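Local coordinates for putative uncharacterized protein (Chaetomium thermophilum, PDB 5IJP), which probably senses inositol polyphosphates through its Vtc4 SPX domain, which binds inositol hexakisphosphate and so may help control cellular phosphate homeostasis, at residues W17-Y22 / V134-T139; R31-L36 / E52-R57. All blocks are in the same frame, centred on the assembly; numbering follows the deposited sequence.

Contact 1 of 2, residues W17-Y22 / V134-T139; sequences WHYIDY and VQVNYT. With IHP (inositol hexakisphosphate), chain C.
Tyr19 brings the edge of its ring against Val136 on helix 110-151, where the loop joining the two helices of the N-terminal SPX hairpin, 3-9 and 22-30, settles on the helical bundle. With chi1 at -74°, CG lies beside the backbone N, and CE1 meets Val136 CG1 at 3.7 Å, the methyl lying in the ring plane. The Asn137 amide is turned 24° from the same ring, its ND2 being 3.5 Å from Tyr19 CD1. Tyrosine suits a buried place like this because its flank packs against apolar groups while its hydroxyl, bonded to Ile12 N, is satisfied; Phe133 adds an edge-to-face ring contact. The carbonyl of Phe133 accepts a hydrogen bond from Asn137 ND2, consistent with an amide whose OD1 is turned toward the loop.

Ile20 follows, pointing its beta carbon at the helix. Its side chain and that of Asn137 slide past each other in opposite directions, CG1 reaching Asn137 OD1 at 3.3 Å, and Ile20 CD1 lies 3.7 Å from Val136 O. A branched aliphatic side chain suits this buried place, packing on the helix backbone at Val136 and on Phe141 farther along the same helix. Asp21 occupies the N-cap position of helix 22-30 and centres an inverse gamma turn; its N-H bonds to Glu65 on helix 52-97.

Tyr22 opens that helix. CG anti to the backbone N (chi1 -162°) carries the ring past Ile144 and Lys147 to the inositol hexakisphosphate pocket. There Tyr22 OH donates a 2.7 Å hydrogen bond to ligand O43, which lies in the plane of the ring.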
ATOM      1  N   TRP A  17       8.949  -7.350   4.446  1.00 86.53           N
ATOM      2  CA  TRP A  17       8.569  -7.415   5.866  1.00 86.01           C
ATOM      3  C   TRP A  17       7.439  -6.449   6.272  1.00 86.39           C
ATOM      4  O   TRP A  17       7.180  -6.292   7.469  1.00 86.14           O
ATOM      5  CB  TRP A  17       9.806  -7.176   6.753  1.00 86.81           C
ATOM      6  CG  TRP A  17      10.876  -8.217   6.628  1.00 90.28           C
ATOM      7  CD1 TRP A  17      11.951  -8.190   5.790  1.00 94.39           C
ATOM      8  CD2 TRP A  17      11.000  -9.416   7.404  1.00 92.07           C
ATOM      9  NE1 TRP A  17      12.731  -9.306   5.985  1.00 96.50           N
ATOM     10  CE2 TRP A  17      12.169 -10.078   6.968  1.00 98.44           C
ATOM     11  CE3 TRP A  17      10.230 -10.004   8.423  1.00 93.42           C
ATOM     12  CZ2 TRP A  17      12.587 -11.299   7.514  1.00100.39           C
ATOM     13  CZ3 TRP A  17      10.644 -11.211   8.964  1.00 97.39           C
ATOM     14  CH2 TRP A  17      11.809 -11.846   8.511  1.00100.54           C
ATOM     15  N   HIS A  18       6.761  -5.819   5.294  1.00 80.20           N
ATOM     16  CA  HIS A  18       5.719  -4.829   5.578  1.00 77.96           C
ATOM     17  C   HIS A  18       4.327  -5.151   4.995  1.00 79.29           C
ATOM     18  O   HIS A  18       3.418  -4.323   5.113  1.00 77.61           O
ATOM     19  CB  HIS A  18       6.191  -3.438   5.136  1.00 78.30           C
ATOM     20  CG  HIS A  18       7.480  -3.029   5.776  1.00 83.13           C
ATOM     21  ND1 HIS A  18       8.699  -3.350   5.208  1.00 86.11           N
ATOM     22  CD2 HIS A  18       7.699  -2.375   6.940  1.00 85.57           C
ATOM     23  CE1 HIS A  18       9.616  -2.864   6.027  1.00 86.93           C
ATOM     24  NE2 HIS A  18       9.061  -2.269   7.084  1.00 87.07           N
ATOM     25  N   TYR A  19       4.146  -6.353   4.417  1.00 75.49           N
ATOM     26  CA  TYR A  19       2.854  -6.791   3.875  1.00 74.10           C
ATOM     27  C   TYR A  19       1.908  -7.212   5.010  1.00 77.16           C
ATOM     28  O   TYR A  19       2.356  -7.383   6.147  1.00 77.34           O
ATOM     29  CB  TYR A  19       3.043  -7.948   2.880  1.00 76.09           C
ATOM     30  CG  TYR A  19       3.609  -7.525   1.544  1.00 77.63           C
ATOM     31  CD1 TYR A  19       2.773  -7.100   0.515  1.00 78.81           C
ATOM     32  CD2 TYR A  19       4.976  -7.577   1.294  1.00 79.44           C
ATOM     33  CE1 TYR A  19       3.287  -6.719  -0.724  1.00 79.85           C
ATOM     34  CE2 TYR A  19       5.502  -7.201   0.059  1.00 80.56           C
ATOM     35  CZ  TYR A  19       4.653  -6.767  -0.946  1.00 87.09           C
ATOM     36  OH  TYR A  19       5.166  -6.392  -2.164  1.00 88.43           O
ATOM     37  N   ILE A  20       0.606  -7.385   4.699  1.00 72.68           N
ATOM     38  CA  ILE A  20      -0.416  -7.808   5.668  1.00 72.10           C
ATOM     39  C   ILE A  20      -0.141  -9.227   6.148  1.00 76.35           C
ATOM     40  O   ILE A  20       0.201 -10.094   5.340  1.00 76.70           O
ATOM     41  CB  ILE A  20      -1.882  -7.743   5.131  1.00 74.62           C
ATOM     42  CG1 ILE A  20      -2.025  -6.949   3.818  1.00 74.67           C
ATOM     43  CG2 ILE A  20      -2.839  -7.230   6.194  1.00 74.74           C
ATOM     44  CD1 ILE A  20      -2.078  -7.836   2.578  1.00 83.61           C
ATOM     45  N   ASP A  21      -0.335  -9.475   7.453  1.00 72.70           N
ATOM     46  CA  ASP A  21      -0.194 -10.812   8.021  1.00 73.67           C
ATOM     47  C   ASP A  21      -1.579 -11.462   7.906  1.00 76.90           C
ATOM     48  O   ASP A  21      -2.254 -11.705   8.909  1.00 76.61           O
ATOM     49  CB  ASP A  21       0.317 -10.751   9.477  1.00 76.24           C
ATOM     50  CG  ASP A  21       0.751 -12.079  10.078  1.00 87.39           C
ATOM     51  OD1 ASP A  21       1.043 -13.020   9.304  1.00 88.34           O
ATOM     52  OD2 ASP A  21       0.839 -12.164  11.321  1.00 94.66           O
ATOM     53  N   TYR A  22      -2.012 -11.683   6.646  1.00 73.03           N
ATOM     54  CA  TYR A  22      -3.303 -12.250   6.258  1.00 72.82           C
ATOM     55  C   TYR A  22      -3.535 -13.624   6.878  1.00 77.43           C
ATOM     56  O   TYR A  22      -4.620 -13.873   7.399  1.00 76.78           O
ATOM     57  CB  TYR A  22      -3.428 -12.302   4.726  1.00 74.37           C
ATOM     58  CG  TYR A  22      -4.846 -12.471   4.227  1.00 76.29           C
ATOM     59  CD1 TYR A  22      -5.679 -11.370   4.048  1.00 77.22           C
ATOM     60  CD2 TYR A  22      -5.345 -13.727   3.898  1.00 78.54           C
ATOM     61  CE1 TYR A  22      -6.984 -11.518   3.580  1.00 78.53           C
ATOM     62  CE2 TYR A  22      -6.648 -13.889   3.429  1.00 79.87           C
ATOM     63  CZ  TYR A  22      -7.463 -12.780   3.270  1.00 86.41           C
ATOM     64  OH  TYR A  22      -8.747 -12.933   2.808  1.00 88.20           O
ATOM     65  N   VAL A 134       0.049  -0.748  -2.373  1.00 63.23           N
ATOM     66  CA  VAL A 134      -1.154  -0.099  -1.833  1.00 62.47           C
ATOM     67  C   VAL A 134      -2.394  -0.936  -2.221  1.00 66.82           C
ATOM     68  O   VAL A 134      -3.252  -1.170  -1.372  1.00 66.18           O
ATOM     69  CB  VAL A 134      -1.257   1.400  -2.256  1.00 66.24           C
ATOM     70  CG1 VAL A 134      -2.600   2.015  -1.863  1.00 66.12           C
ATOM     71  CG2 VAL A 134      -0.113   2.221  -1.662  1.00 65.70           C
ATOM     72  N   GLN A 135      -2.434  -1.442  -3.475  1.00 64.19           N
ATOM     73  CA  GLN A 135      -3.507  -2.277  -4.027  1.00 64.95           C
ATOM     74  C   GLN A 135      -3.659  -3.613  -3.283  1.00 68.95           C
ATOM     75  O   GLN A 135      -4.752  -3.909  -2.795  1.00 68.60           O
ATOM     76  CB  GLN A 135      -3.288  -2.503  -5.542  1.00 67.60           C
ATOM     77  CG  GLN A 135      -4.282  -3.448  -6.224  1.00 84.94           C
ATOM     78  CD  GLN A 135      -3.726  -4.841  -6.414  1.00107.12           C
ATOM     79  OE1 GLN A 135      -2.784  -5.066  -7.183  1.00103.86           O
ATOM     80  NE2 GLN A 135      -4.319  -5.812  -5.734  1.00 99.53           N
ATOM     81  N   VAL A 136      -2.575  -4.420  -3.221  1.00 65.75           N
ATOM     82  CA  VAL A 136      -2.566  -5.746  -2.594  1.00 66.07           C
ATOM     83  C   VAL A 136      -2.855  -5.664  -1.071  1.00 69.13           C
ATOM     84  O   VAL A 136      -3.533  -6.547  -0.542  1.00 68.96           O
ATOM     85  CB  VAL A 136      -1.283  -6.565  -2.943  1.00 70.83           C
ATOM     86  CG1 VAL A 136      -0.036  -6.049  -2.225  1.00 69.91           C
ATOM     87  CG2 VAL A 136      -1.480  -8.061  -2.702  1.00 71.70           C
ATOM     88  N   ASN A 137      -2.398  -4.593  -0.396  1.00 64.84           N
ATOM     89  CA  ASN A 137      -2.635  -4.414   1.035  1.00 64.04           C
ATOM     90  C   ASN A 137      -4.052  -3.926   1.335  1.00 67.77           C
ATOM     91  O   ASN A 137      -4.664  -4.440   2.270  1.00 67.33           O
ATOM     92  CB  ASN A 137      -1.568  -3.536   1.681  1.00 64.61           C
ATOM     93  CG  ASN A 137      -0.254  -4.255   1.900  1.00 86.42           C
ATOM     94  OD1 ASN A 137       0.102  -4.620   3.019  1.00 81.55           O
ATOM     95  ND2 ASN A 137       0.495  -4.493   0.838  1.00 78.06           N
ATOM     96  N   TYR A 138      -4.595  -2.983   0.523  1.00 64.60           N
ATOM     97  CA  TYR A 138      -5.967  -2.468   0.666  1.00 64.71           C
ATOM     98  C   TYR A 138      -6.970  -3.615   0.512  1.00 69.67           C
ATOM     99  O   TYR A 138      -7.927  -3.688   1.282  1.00 69.28           O
ATOM    100  CB  TYR A 138      -6.254  -1.340  -0.349  1.00 66.22           C
ATOM    101  CG  TYR A 138      -7.644  -0.739  -0.265  1.00 68.36           C
ATOM    102  CD1 TYR A 138      -8.651  -1.137  -1.140  1.00 71.47           C
ATOM    103  CD2 TYR A 138      -7.938   0.260   0.657  1.00 68.82           C
ATOM    104  CE1 TYR A 138      -9.928  -0.581  -1.075  1.00 73.09           C
ATOM    105  CE2 TYR A 138      -9.212   0.827   0.730  1.00 70.57           C
ATOM    106  CZ  TYR A 138     -10.204   0.403  -0.141  1.00 78.92           C
ATOM    107  OH  TYR A 138     -11.459   0.956  -0.078  1.00 81.09           O
ATOM    108  N   THR A 139      -6.723  -4.521  -0.460  1.00 67.35           N
ATOM    109  CA  THR A 139      -7.531  -5.715  -0.729  1.00 68.39           C
ATOM    110  C   THR A 139      -7.410  -6.691   0.456  1.00 72.42           C
ATOM    111  O   THR A 139      -8.405  -7.304   0.844  1.00 72.48           O
ATOM    112  CB  THR A 139      -7.117  -6.347  -2.076  1.00 76.97           C
ATOM    113  OG1 THR A 139      -7.083  -5.333  -3.084  1.00 76.44           O
ATOM    114  CG2 THR A 139      -8.050  -7.471  -2.517  1.00 77.05           C
TER
HETATM  115  C1  IHP C 302     -10.931 -19.763   3.097  1.00210.25           C
HETATM  116  C2  IHP C 302     -10.819 -19.423   1.617  1.00210.68           C
HETATM  117  C3  IHP C 302      -9.378 -19.155   1.201  1.00210.14           C
HETATM  118  C4  IHP C 302      -8.457 -20.300   1.604  1.00211.99           C
HETATM  119  C5  IHP C 302      -8.571 -20.631   3.085  1.00211.68           C
HETATM  120  C6  IHP C 302     -10.014 -20.916   3.477  1.00212.08           C
HETATM  121  O11 IHP C 302     -12.292 -20.163   3.359  1.00211.18           O
HETATM  122  P1  IHP C 302     -13.285 -19.777   4.588  1.00209.93           P
HETATM  123  O21 IHP C 302     -14.691 -20.145   4.248  1.00211.58           O
HETATM  124  O31 IHP C 302     -12.753 -20.532   5.808  1.00209.90           O
HETATM  125  O41 IHP C 302     -13.108 -18.275   4.833  1.00207.42           O
HETATM  126  O12 IHP C 302     -11.593 -18.231   1.366  1.00209.05           O
HETATM  127  P2  IHP C 302     -12.855 -18.084   0.336  1.00210.43           P
HETATM  128  O22 IHP C 302     -14.108 -18.363   1.170  1.00210.62           O
HETATM  129  O32 IHP C 302     -12.719 -19.011  -0.831  1.00213.25           O
HETATM  130  O42 IHP C 302     -12.885 -16.611  -0.081  1.00208.75           O
HETATM  131  O13 IHP C 302      -8.924 -17.936   1.829  1.00206.97           O
HETATM  132  P3  IHP C 302      -8.578 -16.499   1.186  1.00204.90           P
HETATM  133  O23 IHP C 302      -7.106 -16.285   1.196  1.00204.20           O
HETATM  134  O33 IHP C 302      -9.173 -16.465  -0.226  1.00206.33           O
HETATM  135  O43 IHP C 302      -9.332 -15.478   2.034  1.00202.98           O
HETATM  136  O14 IHP C 302      -7.096 -19.909   1.326  1.00211.38           O
HETATM  137  P4  IHP C 302      -6.226 -20.294  -0.027  1.00213.25           P
HETATM  138  O24 IHP C 302      -5.381 -19.057  -0.345  1.00211.18           O
HETATM  139  O34 IHP C 302      -5.396 -21.509   0.223  1.00215.47           O
HETATM  140  O44 IHP C 302      -7.224 -20.487  -1.177  1.00214.93           O
HETATM  141  O15 IHP C 302      -7.793 -21.820   3.338  1.00213.98           O
HETATM  142  P5  IHP C 302      -6.457 -22.071   4.182  1.00214.23           P
HETATM  143  O25 IHP C 302      -6.404 -20.996   5.277  1.00211.53           O
HETATM  144  O35 IHP C 302      -5.293 -21.825   3.218  1.00214.85           O
HETATM  145  O45 IHP C 302      -6.459 -23.456   4.739  1.00216.64           O
HETATM  146  O16 IHP C 302     -10.066 -21.071   4.912  1.00211.67           O
HETATM  147  P6  IHP C 302      -9.862 -22.307   5.906  1.00213.59           P
HETATM  148  O26 IHP C 302      -9.470 -23.520   5.049  1.00216.58           O
HETATM  149  O36 IHP C 302     -11.105 -22.539   6.700  1.00213.68           O
HETATM  150  O46 IHP C 302      -8.663 -21.942   6.785  1.00212.57           O

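Contact 2 of 2, residues R31-L36 / E52-R57; sequences RASGPL and EDDESR
Ser33 and Asp54 face each other in a two-point grip at one end of the SPX helical bundle: the backbone N-H and the hydroxyl of the serine each go to a different oxygen of the carboxylate. Ser33 N donates to Asp54 OD2 at 3.0 Å along a nearly straight line (176°), and Ser33 OG donates to Asp54 OD1 at 2.8 Å. Both donors come from the syn side, the hydroxyl raised 32° from the carboxylate plane. The serine can do this because OG sits between its backbone N and carbonyl carbon (chi1 61°), placing hydroxyl and N-H together before the acid. An aspartate suits its place by offering two acceptor oxygens on a short stem.

Arg57, one turn along the helix, takes the other side of OD1. Its chain bends at chi3, folding the guanidinium back so that NH1 reaches the anti lone pair of Asp54 OD1 at 2.8 Å in a salt bridge close to the guanidinium plane. Asp54 O sits over one face of that group, and Arg57 NH2 lies 2.8 Å from Arg31 O. An alanine in place of Asp54 would probably leave the Ser33 N-H and hydroxyl without these acceptors and Arg57 NH1 without its carboxylate.

Thr51 OG1, just before the helix, also hydrogen-bonds to Asp54 OD2. Arginine is long enough for Arg57 NE to form a second salt bridge, with Asp28 of helix 22-30. The contact thus ties the loop that follows helix 22-30 to the first turn of the long helix 52-97, beside the small antiparallel pair of strands 36-37 and 47-48.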
ATOM      1  N   ARG A  31      -9.223 -18.658  16.785  1.00 77.16           N
ATOM      2  CA  ARG A  31      -8.869 -18.717  18.205  1.00 77.97           C
ATOM      3  C   ARG A  31      -9.896 -18.022  19.120  1.00 81.02           C
ATOM      4  O   ARG A  31      -9.556 -17.085  19.850  1.00 80.28           O
ATOM      5  CB  ARG A  31      -7.440 -18.185  18.436  1.00 78.70           C
ATOM      6  CG  ARG A  31      -6.342 -19.149  18.000  1.00 91.17           C
ATOM      7  CD  ARG A  31      -4.953 -18.572  18.208  1.00102.95           C
ATOM      8  NE  ARG A  31      -4.595 -17.602  17.170  1.00110.86           N
ATOM      9  CZ  ARG A  31      -3.404 -17.021  17.062  1.00125.71           C
ATOM     10  NH1 ARG A  31      -2.436 -17.306  17.925  1.00115.58           N
ATOM     11  NH2 ARG A  31      -3.169 -16.153  16.086  1.00110.98           N
ATOM     12  N   ALA A  32     -11.155 -18.503  19.089  1.00 77.56           N
ATOM     13  CA  ALA A  32     -12.242 -17.989  19.928  1.00 77.12           C
ATOM     14  C   ALA A  32     -12.135 -18.605  21.329  1.00 82.61           C
ATOM     15  O   ALA A  32     -11.785 -19.781  21.452  1.00 83.64           O
ATOM     16  CB  ALA A  32     -13.586 -18.323  19.302  1.00 77.63           C
ATOM     17  N   SER A  33     -12.416 -17.810  22.382  1.00 79.33           N
ATOM     18  CA  SER A  33     -12.291 -18.258  23.774  1.00 81.08           C
ATOM     19  C   SER A  33     -13.597 -18.214  24.604  1.00 85.87           C
ATOM     20  O   SER A  33     -13.544 -18.309  25.835  1.00 86.98           O
ATOM     21  CB  SER A  33     -11.184 -17.477  24.477  1.00 85.04           C
ATOM     22  OG  SER A  33     -11.468 -16.088  24.504  1.00 92.35           O
ATOM     23  N   GLY A  34     -14.742 -18.116  23.932  1.00 81.69           N
ATOM     24  CA  GLY A  34     -16.045 -18.070  24.588  1.00 82.15           C
ATOM     25  C   GLY A  34     -16.690 -19.423  24.827  1.00 87.73           C
ATOM     26  O   GLY A  34     -15.996 -20.444  24.797  1.00 88.25           O
ATOM     27  N   PRO A  35     -18.024 -19.473  25.079  1.00 84.93           N
ATOM     28  CA  PRO A  35     -18.674 -20.776  25.313  1.00 86.36           C
ATOM     29  C   PRO A  35     -18.780 -21.627  24.048  1.00 90.67           C
ATOM     30  O   PRO A  35     -18.854 -21.082  22.946  1.00 88.86           O
ATOM     31  CB  PRO A  35     -20.048 -20.394  25.866  1.00 88.47           C
ATOM     32  CG  PRO A  35     -20.320 -19.049  25.311  1.00 91.30           C
ATOM     33  CD  PRO A  35     -18.994 -18.361  25.159  1.00 85.82           C
ATOM     34  N   LEU A  36     -18.771 -22.963  24.211  1.00 89.38           N
ATOM     35  CA  LEU A  36     -18.849 -23.907  23.096  1.00 89.91           C
ATOM     36  C   LEU A  36     -20.235 -23.925  22.450  1.00 94.47           C
ATOM     37  O   LEU A  36     -21.227 -24.232  23.114  1.00 95.10           O
ATOM     38  CB  LEU A  36     -18.415 -25.319  23.529  1.00 92.13           C
ATOM     39  CG  LEU A  36     -16.910 -25.537  23.688  1.00 97.27           C
ATOM     40  CD1 LEU A  36     -16.616 -26.483  24.832  1.00 99.75           C
ATOM     41  CD2 LEU A  36     -16.282 -26.043  22.397  1.00 99.68           C
ATOM     42  N   GLU A  52     -15.959 -10.369  23.539  1.00 72.36           N
ATOM     43  CA  GLU A  52     -15.501  -8.980  23.590  1.00 72.00           C
ATOM     44  C   GLU A  52     -13.968  -8.959  23.721  1.00 75.41           C
ATOM     45  O   GLU A  52     -13.317  -8.096  23.128  1.00 74.23           O
ATOM     46  CB  GLU A  52     -16.153  -8.264  24.787  1.00 75.13           C
ATOM     47  CG  GLU A  52     -16.038  -6.750  24.759  1.00 86.30           C
ATOM     48  CD  GLU A  52     -16.458  -6.075  26.049  1.00109.69           C
ATOM     49  OE1 GLU A  52     -15.669  -6.106  27.021  1.00105.90           O
ATOM     50  OE2 GLU A  52     -17.574  -5.507  26.087  1.00104.78           O
ATOM     51  N   ASP A  53     -13.404  -9.921  24.487  1.00 72.73           N
ATOM     52  CA  ASP A  53     -11.964 -10.082  24.710  1.00 72.94           C
ATOM     53  C   ASP A  53     -11.262 -10.547  23.432  1.00 74.78           C
ATOM     54  O   ASP A  53     -10.148 -10.100  23.156  1.00 74.20           O
ATOM     55  CB  ASP A  53     -11.689 -11.065  25.862  1.00 76.68           C
ATOM     56  CG  ASP A  53     -12.300 -10.671  27.195  1.00 88.41           C
ATOM     57  OD1 ASP A  53     -12.094  -9.514  27.627  1.00 89.40           O
ATOM     58  OD2 ASP A  53     -12.944 -11.533  27.830  1.00 95.70           O
ATOM     59  N   ASP A  54     -11.918 -11.438  22.654  1.00 70.16           N
ATOM     60  CA  ASP A  54     -11.407 -11.949  21.378  1.00 68.71           C
ATOM     61  C   ASP A  54     -11.407 -10.826  20.341  1.00 70.96           C
ATOM     62  O   ASP A  54     -10.478 -10.732  19.535  1.00 69.86           O
ATOM     63  CB  ASP A  54     -12.258 -13.130  20.874  1.00 70.38           C
ATOM     64  CG  ASP A  54     -12.185 -14.391  21.715  1.00 80.59           C
ATOM     65  OD1 ASP A  54     -11.059 -14.802  22.078  1.00 81.71           O
ATOM     66  OD2 ASP A  54     -13.246 -15.005  21.953  1.00 86.34           O
ATOM     67  N   GLU A  55     -12.447  -9.964  20.388  1.00 67.04           N
ATOM     68  CA  GLU A  55     -12.640  -8.808  19.516  1.00 65.70           C
ATOM     69  C   GLU A  55     -11.561  -7.747  19.764  1.00 69.21           C
ATOM     70  O   GLU A  55     -10.993  -7.235  18.801  1.00 67.95           O
ATOM     71  CB  GLU A  55     -14.048  -8.219  19.721  1.00 67.46           C
ATOM     72  CG  GLU A  55     -14.433  -7.144  18.715  1.00 77.35           C
ATOM     73  CD  GLU A  55     -14.777  -7.589  17.305  1.00 96.26           C
ATOM     74  OE1 GLU A  55     -15.090  -8.784  17.101  1.00 92.12           O
ATOM     75  OE2 GLU A  55     -14.786  -6.717  16.407  1.00 88.14           O
ATOM     76  N   SER A  56     -11.273  -7.435  21.049  1.00 66.66           N
ATOM     77  CA  SER A  56     -10.257  -6.462  21.467  1.00 66.91           C
ATOM     78  C   SER A  56      -8.854  -6.890  21.023  1.00 70.11           C
ATOM     79  O   SER A  56      -8.052  -6.040  20.634  1.00 69.43           O
ATOM     80  CB  SER A  56     -10.293  -6.268  22.980  1.00 72.28           C
ATOM     81  OG  SER A  56     -11.547  -5.761  23.402  1.00 81.27           O
ATOM     82  N   ARG A  57      -8.579  -8.211  21.060  1.00 66.70           N
ATOM     83  CA  ARG A  57      -7.317  -8.826  20.649  1.00 66.54           C
ATOM     84  C   ARG A  57      -7.136  -8.712  19.129  1.00 68.57           C
ATOM     85  O   ARG A  57      -6.036  -8.388  18.675  1.00 68.02           O
ATOM     86  CB  ARG A  57      -7.275 -10.300  21.103  1.00 67.82           C
ATOM     87  CG  ARG A  57      -5.951 -11.017  20.832  1.00 79.31           C
ATOM     88  CD  ARG A  57      -6.030 -12.519  21.063  1.00 90.75           C
ATOM     89  NE  ARG A  57      -6.931 -13.186  20.119  1.00 98.33           N
ATOM     90  CZ  ARG A  57      -8.064 -13.791  20.462  1.00113.02           C
ATOM     91  NH1 ARG A  57      -8.445 -13.835  21.733  1.00101.43           N
ATOM     92  NH2 ARG A  57      -8.820 -14.367  19.537  1.00 99.12           N
TER

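How the contacts relate
Contact 2 is nested along the chain inside the loop that contact 1 closes: 17-22, 31-36, 52-57 and 134-139 come in that order. Their centres lie 25 Å apart, contact 1 near the middle of the chain and contact 2 toward one end of the bundle. Helix 22-30 bridges them, starting within contact 1 and ending just before contact 2, and it contributes Tyr22, Lys26 and Lys30 to the inositol hexakisphosphate pocket. The two contacts thus lie at the two ends of this ligand-binding helix, one beside helix 110-151 and the other at the start of helix 52-97, consecutive long helices of the SPX bundle.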